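Side-chain contacts in oxidoreductase, short chain dehydrogenase/reductase family protein (Bifidobacterium adolescentis L2-32, PDB 6OW4), which acts as an NADH-dependent 20beta-hydroxysteroid dehydrogenase of the short-chain dehydrogenase/reductase family: residues T12-Q15 with I16-R20; L270-S274 with D275-Y279; R286-G289 with G290-F294. All blocks are in the same frame, centred on the assembly; numbering follows the deposited sequence.

The three contacts follow one another along the chain. Contact 1 spans the N-terminal helix 12-20, about 37 Å from the centre of the chain, whereas contacts 2 and 3 belong to the Rossmann-type core, at the end of helix 262-273 and at the end of strand 284-287, the last and an outermost strand of the parallel sheet, with the turn after it. Helix and strand are consecutive in the chain, yet the centres of contacts 2 and 3 lie about 21 Å apart. Contact 1 is about 26 Å from contact 2 and about 42 Å from contact 3, centre to centre. All three reach a second subunit, so each also helps build the four-chain assembly.

Contact 1: T12-Q15 with I16-R20; sequences TVEQ and IFDER
T12, V13, E14 and Q15 offer their carbonyl oxygens to the backbone N-H groups of I16, F17, D18 and E19, the i to i+4 ladder of about two turns of alpha-helix. The tightest bond, I16 N to T12 O, measures 2.9 Å, and the loosest, F17 N to V13 O, 3.3 Å. Along one side of the helix V13 and F17 lie next to each other and point the same way, V13 CG2 standing 4.1 Å from F17 CE2. The carbonyl oxygen of V13 sits over one face of the F17 ring, nearer its rim, while E14 OE1 approaches the ring edge, 4.0 Å from CD2 of F17. This side of the helix is taken up by a second subunit, whose W234 and H247 meet the F17 ring and whose M244 packs on V13 and F17. With an alanine in place of F17, W234 and H247 of that subunit would probably lose their aromatic partner, and a gap would open beside V13. D18 has CG anti to its carbonyl carbon (chi1 -61°), which folds the carboxylate back over the preceding turn. There E14 OE2 and D18 OD1 come within 3.1 Å, their carboxylate planes 58° apart, and D18 OD2 lies 3.0 Å from E14 O, two acceptors with no bond between them. Such crowding is probably repulsive and may raise either acid's proton affinity.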
ATOM      1  N   THR F  12     -19.496 -22.534  28.395  1.00 54.51           N
ATOM      2  CA  THR F  12     -20.103 -21.187  28.575  1.00 52.07           C
ATOM      3  C   THR F  12     -19.339 -20.179  27.704  1.00 49.72           C
ATOM      4  O   THR F  12     -19.968 -19.205  27.251  1.00 50.53           O
ATOM      5  CB  THR F  12     -20.134 -20.762  30.051  1.00 53.74           C
ATOM      6  OG1 THR F  12     -18.795 -20.720  30.546  1.00 56.71           O
ATOM      7  CG2 THR F  12     -20.966 -21.684  30.917  1.00 53.69           C
ATOM      8  N   VAL F  13     -18.042 -20.417  27.469  1.00 44.04           N
ATOM      9  CA  VAL F  13     -17.177 -19.575  26.588  1.00 42.09           C
ATOM     10  C   VAL F  13     -17.787 -19.553  25.181  1.00 39.39           C
ATOM     11  O   VAL F  13     -17.842 -18.464  24.583  1.00 38.84           O
ATOM     12  CB  VAL F  13     -15.711 -20.060  26.581  1.00 41.38           C
ATOM     13  CG1 VAL F  13     -15.467 -21.196  25.596  1.00 41.26           C
ATOM     14  CG2 VAL F  13     -14.745 -18.918  26.312  1.00 41.36           C
ATOM     15  N   GLU F  14     -18.251 -20.707  24.690  1.00 38.18           N
ATOM     16  CA  GLU F  14     -18.817 -20.878  23.324  1.00 36.91           C
ATOM     17  C   GLU F  14     -20.207 -20.231  23.261  1.00 36.85           C
ATOM     18  O   GLU F  14     -20.526 -19.630  22.218  1.00 35.50           O
ATOM     19  CB  GLU F  14     -18.874 -22.361  22.950  1.00 37.20           C
ATOM     20  CG  GLU F  14     -19.215 -22.609  21.489  1.00 37.23           C
ATOM     21  CD  GLU F  14     -18.288 -21.937  20.489  1.00 37.20           C
ATOM     22  OE1 GLU F  14     -17.060 -21.924  20.732  1.00 35.82           O
ATOM     23  OE2 GLU F  14     -18.795 -21.420  19.473  1.00 37.09           O
ATOM     24  N   GLN F  15     -20.992 -20.353  24.338  1.00 36.75           N
ATOM     25  CA  GLN F  15     -22.338 -19.733  24.491  1.00 35.82           C
ATOM     26  C   GLN F  15     -22.209 -18.205  24.498  1.00 34.43           C
ATOM     27  O   GLN F  15     -23.125 -17.537  23.980  1.00 35.19           O
ATOM     28  CB  GLN F  15     -23.009 -20.212  25.779  1.00 37.35           C
ATOM     29  CG  GLN F  15     -23.369 -21.690  25.759  1.00 38.78           C
ATOM     30  CD  GLN F  15     -23.740 -22.203  27.129  1.00 40.68           C
ATOM     31  OE1 GLN F  15     -23.250 -23.235  27.578  1.00 43.20           O
ATOM     32  NE2 GLN F  15     -24.608 -21.471  27.808  1.00 40.23           N
ATOM     33  N   ILE F  16     -21.125 -17.676  25.076  1.00 32.93           N
ATOM     34  CA  ILE F  16     -20.829 -16.213  25.116  1.00 32.63           C
ATOM     35  C   ILE F  16     -20.596 -15.724  23.680  1.00 31.59           C
ATOM     36  O   ILE F  16     -21.204 -14.703  23.306  1.00 31.20           O
ATOM     37  CB  ILE F  16     -19.634 -15.910  26.044  1.00 32.18           C
ATOM     38  CG1 ILE F  16     -20.007 -16.110  27.515  1.00 32.26           C
ATOM     39  CG2 ILE F  16     -19.084 -14.513  25.795  1.00 31.94           C
ATOM     40  CD1 ILE F  16     -18.825 -16.375  28.419  1.00 32.87           C
ATOM     41  N   PHE F  17     -19.759 -16.432  22.911  1.00 31.10           N
ATOM     42  CA  PHE F  17     -19.411 -16.091  21.504  1.00 30.90           C
ATOM     43  C   PHE F  17     -20.670 -16.125  20.632  1.00 30.44           C
ATOM     44  O   PHE F  17     -20.858 -15.210  19.806  1.00 29.94           O
ATOM     45  CB  PHE F  17     -18.363 -17.053  20.935  1.00 30.87           C
ATOM     46  CG  PHE F  17     -16.984 -16.953  21.539  1.00 31.46           C
ATOM     47  CD1 PHE F  17     -16.430 -15.727  21.877  1.00 31.85           C
ATOM     48  CD2 PHE F  17     -16.220 -18.095  21.740  1.00 32.08           C
ATOM     49  CE1 PHE F  17     -15.159 -15.648  22.425  1.00 32.49           C
ATOM     50  CE2 PHE F  17     -14.948 -18.014  22.286  1.00 32.27           C
ATOM     51  CZ  PHE F  17     -14.420 -16.791  22.626  1.00 32.56           C
ATOM     52  N   ASP F  18     -21.502 -17.153  20.815  1.00 31.15           N
ATOM     53  CA  ASP F  18     -22.720 -17.405  20.000  1.00 31.87           C
ATOM     54  C   ASP F  18     -23.750 -16.297  20.254  1.00 31.98           C
ATOM     55  O   ASP F  18     -24.534 -16.009  19.330  1.00 31.16           O
ATOM     56  CB  ASP F  18     -23.284 -18.801  20.280  1.00 33.34           C
ATOM     57  CG  ASP F  18     -22.324 -19.930  19.933  1.00 34.52           C
ATOM     58  OD1 ASP F  18     -21.363 -19.679  19.171  1.00 34.62           O
ATOM     59  OD2 ASP F  18     -22.536 -21.049  20.436  1.00 36.26           O
ATOM     60  N   GLU F  19     -23.743 -15.704  21.453  1.00 32.90           N
ATOM     61  CA  GLU F  19     -24.630 -14.574  21.847  1.00 34.02           C
ATOM     62  C   GLU F  19     -24.049 -13.263  21.299  1.00 32.37           C
ATOM     63  O   GLU F  19     -24.823 -12.477  20.720  1.00 32.30           O
ATOM     64  CB  GLU F  19     -24.802 -14.541  23.370  1.00 35.86           C
ATOM     65  CG  GLU F  19     -25.543 -13.318  23.896  1.00 38.54           C
ATOM     66  CD  GLU F  19     -26.879 -13.011  23.238  1.00 40.15           C
ATOM     67  OE1 GLU F  19     -27.594 -13.963  22.863  1.00 40.25           O
ATOM     68  OE2 GLU F  19     -27.203 -11.812  23.099  1.00 42.87           O
ATOM     69  N   ARG F  20     -22.740 -13.045  21.475  1.00 31.36           N
ATOM     70  CA  ARG F  20     -22.010 -11.827  21.024  1.00 30.65           C
ATOM     71  C   ARG F  20     -22.068 -11.699  19.498  1.00 29.54           C
ATOM     72  O   ARG F  20     -22.173 -10.554  19.013  1.00 29.09           O
ATOM     73  CB  ARG F  20     -20.541 -11.870  21.456  1.00 30.71           C
ATOM     74  CG  ARG F  20     -20.302 -11.551  22.924  1.00 31.11           C
ATOM     75  CD  ARG F  20     -18.835 -11.265  23.173  1.00 30.83           C
ATOM     76  NE  ARG F  20     -18.445 -11.390  24.570  1.00 31.35           N
ATOM     77  CZ  ARG F  20     -17.202 -11.246  25.022  1.00 31.11           C
ATOM     78  NH1 ARG F  20     -16.211 -10.969  24.189  1.00 31.15           N
ATOM     79  NH2 ARG F  20     -16.953 -11.382  26.313  1.00 31.52           N
TER

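Contact 2: L270-S274 with D275-Y279; sequences LFLAS and DASSY
F271 spreads its ring beneath S277, whose CB lies 3.8 Å from the ring centroid and 15° off the normal, a CH-pi contact over the face, displaced toward the rim. A276 meets the same ring on its CD1 side, where A276 CB comes to 3.6 Å from F271 CD1. The phenyl group reaches both residues because F271 CG is anti to the backbone N (chi1 171°), which brings the ring alongside A276 and S277. S277 is held from the polar side as well: its hydroxyl OG donates to F271 O at 2.7 Å, with a C=O...OG angle of 125°. In a continuing helix that carbonyl would take the N-H of D275, but the chain has left helical geometry at S274 and D275 N has swung clear, so a side chain from the next turn supplies the donor instead. S274 folds its own hydroxyl back onto the helix, with L270 O at 2.9 Å and F271 O at 3.2 Å from S274 OG; the single proton could serve either carbonyl. L272 O, another carbonyl of this last turn, receives hydrogen bonds from R224 and S175 of the same chain. At the subunit interface, F271 stacks on F271 of a second subunit, and A276 O accepts from S267 OG of that subunit. The S277 hydroxyl thus supplies a donor to F271 O, and S274 may add a second to L270 O or F271 O, while the ring packs against A276 and S277, the end of the short 3-10 segment and the residue after it; a hydroxyl-carbonyl bond and apolar packing together join the helix end to the bend that follows.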
ATOM      1  N   LEU F 270     -22.772   7.693   1.976  1.00 24.29           N
ATOM      2  CA  LEU F 270     -23.926   7.052   2.662  1.00 24.87           C
ATOM      3  C   LEU F 270     -23.468   5.733   3.298  1.00 24.47           C
ATOM      4  O   LEU F 270     -23.730   5.541   4.502  1.00 24.88           O
ATOM      5  CB  LEU F 270     -25.057   6.827   1.656  1.00 25.95           C
ATOM      6  CG  LEU F 270     -26.307   6.140   2.208  1.00 26.98           C
ATOM      7  CD1 LEU F 270     -26.784   6.807   3.490  1.00 27.52           C
ATOM      8  CD2 LEU F 270     -27.421   6.131   1.173  1.00 28.04           C
ATOM      9  N   PHE F 271     -22.797   4.875   2.522  1.00 23.57           N
ATOM     10  CA  PHE F 271     -22.285   3.548   2.957  1.00 23.30           C
ATOM     11  C   PHE F 271     -21.393   3.711   4.195  1.00 22.71           C
ATOM     12  O   PHE F 271     -21.598   2.976   5.179  1.00 21.92           O
ATOM     13  CB  PHE F 271     -21.536   2.851   1.815  1.00 23.19           C
ATOM     14  CG  PHE F 271     -20.794   1.602   2.222  1.00 23.00           C
ATOM     15  CD1 PHE F 271     -21.481   0.460   2.607  1.00 23.02           C
ATOM     16  CD2 PHE F 271     -19.407   1.567   2.228  1.00 22.77           C
ATOM     17  CE1 PHE F 271     -20.800  -0.685   2.989  1.00 22.62           C
ATOM     18  CE2 PHE F 271     -18.728   0.421   2.610  1.00 22.66           C
ATOM     19  CZ  PHE F 271     -19.425  -0.704   2.988  1.00 22.56           C
ATOM     20  N   LEU F 272     -20.437   4.646   4.148  1.00 22.97           N
ATOM     21  CA  LEU F 272     -19.450   4.882   5.238  1.00 23.18           C
ATOM     22  C   LEU F 272     -20.144   5.529   6.444  1.00 23.27           C
ATOM     23  O   LEU F 272     -19.789   5.172   7.581  1.00 23.31           O
ATOM     24  CB  LEU F 272     -18.300   5.754   4.723  1.00 23.30           C
ATOM     25  CG  LEU F 272     -17.323   5.064   3.768  1.00 23.50           C
ATOM     26  CD1 LEU F 272     -16.252   6.034   3.292  1.00 23.31           C
ATOM     27  CD2 LEU F 272     -16.677   3.849   4.419  1.00 23.60           C
ATOM     28  N   ALA F 273     -21.098   6.434   6.206  1.00 23.46           N
ATOM     29  CA  ALA F 273     -21.865   7.147   7.257  1.00 24.04           C
ATOM     30  C   ALA F 273     -22.813   6.173   7.973  1.00 25.29           C
ATOM     31  O   ALA F 273     -22.962   6.300   9.205  1.00 25.95           O
ATOM     32  CB  ALA F 273     -22.617   8.308   6.651  1.00 23.88           C
ATOM     33  N   SER F 274     -23.416   5.236   7.231  1.00 25.47           N
ATOM     34  CA  SER F 274     -24.472   4.304   7.711  1.00 25.73           C
ATOM     35  C   SER F 274     -23.849   3.059   8.359  1.00 25.18           C
ATOM     36  O   SER F 274     -22.612   2.920   8.321  1.00 25.68           O
ATOM     37  CB  SER F 274     -25.412   3.938   6.585  1.00 26.01           C
ATOM     38  OG  SER F 274     -24.781   3.091   5.635  1.00 26.00           O
ATOM     39  N   ASP F 275     -24.688   2.187   8.926  1.00 25.44           N
ATOM     40  CA  ASP F 275     -24.283   0.946   9.644  1.00 25.37           C
ATOM     41  C   ASP F 275     -23.860  -0.140   8.650  1.00 23.60           C
ATOM     42  O   ASP F 275     -23.317  -1.163   9.108  1.00 22.50           O
ATOM     43  CB  ASP F 275     -25.414   0.408  10.520  1.00 26.83           C
ATOM     44  CG  ASP F 275     -25.872   1.393  11.576  1.00 28.76           C
ATOM     45  OD1 ASP F 275     -25.995   2.585  11.241  1.00 31.06           O
ATOM     46  OD2 ASP F 275     -26.091   0.964  12.724  1.00 30.81           O
ATOM     47  N   ALA F 276     -24.107   0.060   7.352  1.00 22.80           N
ATOM     48  CA  ALA F 276     -23.688  -0.857   6.266  1.00 22.87           C
ATOM     49  C   ALA F 276     -22.174  -1.105   6.342  1.00 22.64           C
ATOM     50  O   ALA F 276     -21.733  -2.181   5.898  1.00 22.01           O
ATOM     51  CB  ALA F 276     -24.089  -0.289   4.927  1.00 23.21           C
ATOM     52  N   SER F 277     -21.414  -0.147   6.887  1.00 22.88           N
ATOM     53  CA  SER F 277     -19.932  -0.194   7.018  1.00 22.15           C
ATOM     54  C   SER F 277     -19.520  -0.225   8.497  1.00 21.87           C
ATOM     55  O   SER F 277     -18.423   0.275   8.810  1.00 22.23           O
ATOM     56  CB  SER F 277     -19.320   0.981   6.305  1.00 22.32           C
ATOM     57  OG  SER F 277     -19.727   2.199   6.911  1.00 22.64           O
ATOM     58  N   SER F 278     -20.343  -0.833   9.360  1.00 21.51           N
ATOM     59  CA  SER F 278     -20.209  -0.810  10.842  1.00 21.28           C
ATOM     60  C   SER F 278     -18.902  -1.467  11.311  1.00 21.04           C
ATOM     61  O   SER F 278     -18.496  -1.181  12.453  1.00 21.95           O
ATOM     62  CB  SER F 278     -21.405  -1.448  11.510  1.00 21.52           C
ATOM     63  OG  SER F 278     -21.660  -2.735  10.971  1.00 21.65           O
ATOM     64  N   TYR F 279     -18.269  -2.319  10.491  1.00 20.31           N
ATOM     65  CA  TYR F 279     -16.959  -2.955  10.800  1.00 19.85           C
ATOM     66  C   TYR F 279     -15.875  -2.441   9.841  1.00 19.88           C
ATOM     67  O   TYR F 279     -14.850  -3.137   9.652  1.00 20.23           O
ATOM     68  CB  TYR F 279     -17.068  -4.480  10.747  1.00 19.00           C
ATOM     69  CG  TYR F 279     -15.995  -5.208  11.520  1.00 17.99           C
ATOM     70  CD1 TYR F 279     -15.864  -5.040  12.889  1.00 17.36           C
ATOM     71  CD2 TYR F 279     -15.114  -6.071  10.887  1.00 17.90           C
ATOM     72  CE1 TYR F 279     -14.881  -5.703  13.609  1.00 16.90           C
ATOM     73  CE2 TYR F 279     -14.126  -6.743  11.591  1.00 17.37           C
ATOM     74  CZ  TYR F 279     -14.008  -6.557  12.958  1.00 16.91           C
ATOM     75  OH  TYR F 279     -13.040  -7.217  13.658  1.00 16.00           O
TER

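Contact 3: R286-G289 with G290-F294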
ATOM      1  N   ARG F 286     -11.465   3.980  -2.740  1.00 21.81           N
ATOM      2  CA  ARG F 286     -11.170   4.681  -4.016  1.00 23.52           C
ATOM      3  C   ARG F 286     -12.401   4.576  -4.922  1.00 23.95           C
ATOM      4  O   ARG F 286     -12.925   3.457  -5.079  1.00 24.23           O
ATOM      5  CB  ARG F 286      -9.926   4.090  -4.684  1.00 24.96           C
ATOM      6  CG  ARG F 286      -8.680   4.148  -3.812  1.00 26.31           C
ATOM      7  CD  ARG F 286      -7.418   3.698  -4.521  1.00 27.58           C
ATOM      8  NE  ARG F 286      -6.395   3.291  -3.565  1.00 29.23           N
ATOM      9  CZ  ARG F 286      -5.134   2.997  -3.872  1.00 31.06           C
ATOM     10  NH1 ARG F 286      -4.716   3.066  -5.124  1.00 32.31           N
ATOM     11  NH2 ARG F 286      -4.289   2.636  -2.922  1.00 32.32           N
ATOM     12  N   VAL F 287     -12.844   5.708  -5.473  1.00 24.81           N
ATOM     13  CA  VAL F 287     -13.991   5.806  -6.422  1.00 24.73           C
ATOM     14  C   VAL F 287     -13.480   6.520  -7.679  1.00 24.90           C
ATOM     15  O   VAL F 287     -13.761   7.722  -7.832  1.00 24.79           O
ATOM     16  CB  VAL F 287     -15.187   6.528  -5.770  1.00 25.03           C
ATOM     17  CG1 VAL F 287     -16.443   6.429  -6.620  1.00 25.80           C
ATOM     18  CG2 VAL F 287     -15.459   6.007  -4.366  1.00 25.03           C
ATOM     19  N   ASP F 288     -12.742   5.795  -8.528  1.00 24.80           N
ATOM     20  CA  ASP F 288     -11.889   6.375  -9.603  1.00 25.75           C
ATOM     21  C   ASP F 288     -12.092   5.669 -10.952  1.00 25.91           C
ATOM     22  O   ASP F 288     -11.307   5.959 -11.880  1.00 26.38           O
ATOM     23  CB  ASP F 288     -10.415   6.310  -9.198  1.00 26.23           C
ATOM     24  CG  ASP F 288      -9.873   4.902  -9.004  1.00 26.93           C
ATOM     25  OD1 ASP F 288     -10.659   3.941  -9.140  1.00 27.59           O
ATOM     26  OD2 ASP F 288      -8.668   4.776  -8.718  1.00 26.90           O
ATOM     27  N   GLY F 289     -13.088   4.784 -11.067  1.00 25.31           N
ATOM     28  CA  GLY F 289     -13.380   4.022 -12.298  1.00 25.89           C
ATOM     29  C   GLY F 289     -12.194   3.196 -12.781  1.00 25.62           C
ATOM     30  O   GLY F 289     -12.075   3.002 -14.007  1.00 25.61           O
ATOM     31  N   GLY F 290     -11.353   2.719 -11.856  1.00 25.57           N
ATOM     32  CA  GLY F 290     -10.235   1.795 -12.135  1.00 25.67           C
ATOM     33  C   GLY F 290      -8.919   2.506 -12.405  1.00 26.22           C
ATOM     34  O   GLY F 290      -7.975   1.821 -12.843  1.00 26.37           O
ATOM     35  N   TYR F 291      -8.836   3.819 -12.155  1.00 27.27           N
ATOM     36  CA  TYR F 291      -7.609   4.634 -12.368  1.00 28.54           C
ATOM     37  C   TYR F 291      -6.423   3.976 -11.650  1.00 28.40           C
ATOM     38  O   TYR F 291      -5.348   3.852 -12.269  1.00 27.85           O
ATOM     39  CB  TYR F 291      -7.791   6.078 -11.887  1.00 29.93           C
ATOM     40  CG  TYR F 291      -6.560   6.938 -12.054  1.00 32.01           C
ATOM     41  CD1 TYR F 291      -5.510   6.868 -11.152  1.00 32.92           C
ATOM     42  CD2 TYR F 291      -6.428   7.802 -13.130  1.00 33.11           C
ATOM     43  CE1 TYR F 291      -4.369   7.640 -11.301  1.00 33.87           C
ATOM     44  CE2 TYR F 291      -5.294   8.582 -13.294  1.00 34.29           C
ATOM     45  CZ  TYR F 291      -4.258   8.501 -12.378  1.00 34.44           C
ATOM     46  OH  TYR F 291      -3.134   9.261 -12.531  1.00 35.07           O
ATOM     47  N   SER F 292      -6.625   3.562 -10.393  1.00 27.89           N
ATOM     48  CA  SER F 292      -5.571   3.062  -9.468  1.00 28.16           C
ATOM     49  C   SER F 292      -4.928   1.775  -9.997  1.00 28.29           C
ATOM     50  O   SER F 292      -3.850   1.417  -9.489  1.00 27.99           O
ATOM     51  CB  SER F 292      -6.110   2.836  -8.084  1.00 27.98           C
ATOM     52  OG  SER F 292      -6.939   1.684  -8.037  1.00 27.97           O
ATOM     53  N   VAL F 293      -5.576   1.092 -10.945  1.00 29.46           N
ATOM     54  CA  VAL F 293      -5.056  -0.161 -11.569  1.00 30.34           C
ATOM     55  C   VAL F 293      -3.818   0.190 -12.401  1.00 31.33           C
ATOM     56  O   VAL F 293      -2.863  -0.605 -12.386  1.00 31.33           O
ATOM     57  CB  VAL F 293      -6.123  -0.872 -12.424  1.00 29.65           C
ATOM     58  CG1 VAL F 293      -5.544  -2.096 -13.116  1.00 29.70           C
ATOM     59  CG2 VAL F 293      -7.351  -1.248 -11.606  1.00 28.67           C
ATOM     60  N   PHE F 294      -3.851   1.328 -13.102  1.00 33.50           N
ATOM     61  CA  PHE F 294      -2.712   1.885 -13.882  1.00 35.82           C
ATOM     62  C   PHE F 294      -1.872   2.789 -12.972  1.00 36.65           C
ATOM     63  O   PHE F 294      -0.681   2.552 -12.776  1.00 38.66           O
ATOM     64  CB  PHE F 294      -3.214   2.650 -15.110  1.00 36.66           C
ATOM     65  CG  PHE F 294      -3.977   1.819 -16.111  1.00 37.70           C
ATOM     66  CD1 PHE F 294      -3.469   0.611 -16.569  1.00 38.67           C
ATOM     67  CD2 PHE F 294      -5.193   2.254 -16.616  1.00 38.00           C
ATOM     68  CE1 PHE F 294      -4.164  -0.147 -17.498  1.00 38.60           C
ATOM     69  CE2 PHE F 294      -5.888   1.493 -17.545  1.00 38.45           C
ATOM     70  CZ  PHE F 294      -5.374   0.294 -17.984  1.00 38.68           C
TER
HETATM   71  O   HOH W   1      -9.370   1.405  -8.435  1.00 16.39           O
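D288 spreads its carboxylate over the turn that follows, one oxygen for each of two backbone N-H groups. OD1 of D288 accepts from G290 N at 3.1 Å, closing an Asx turn, and OD2 of D288 accepts from S292 N at 2.9 Å; both donors approach from above the carboxylate plane. A water adds a third link, donating to D288 OD1 and accepting from S292 OG. The torsion of D288 places CG between the backbone N and the carbonyl carbon (chi1 63°), which turns the acid back over its own loop. Beneath it, Y291 N donates to D288 O at 3.3 Å, completing a type I' turn whose two inner residues, G289 and G290, both have positive phi; a side chain on G290 would also collide with G289 O. On the flank R286 runs extended past S292, bringing the edge of its guanidinium to S292, with NH1 of R286 3.3 Å from S292 CB. Farther out, Y291 OH is hydrogen-bonded to the backbone N of Y189, and S292 O takes a hydrogen bond from R212 of a second subunit. The nucleotide is near, the side chain of D288 lying about 9 Å from the bound NAD. An aspartate and two glycines directly after the last strand of the parallel sheet form the D-G-G turn familiar from classical short-chain dehydrogenases.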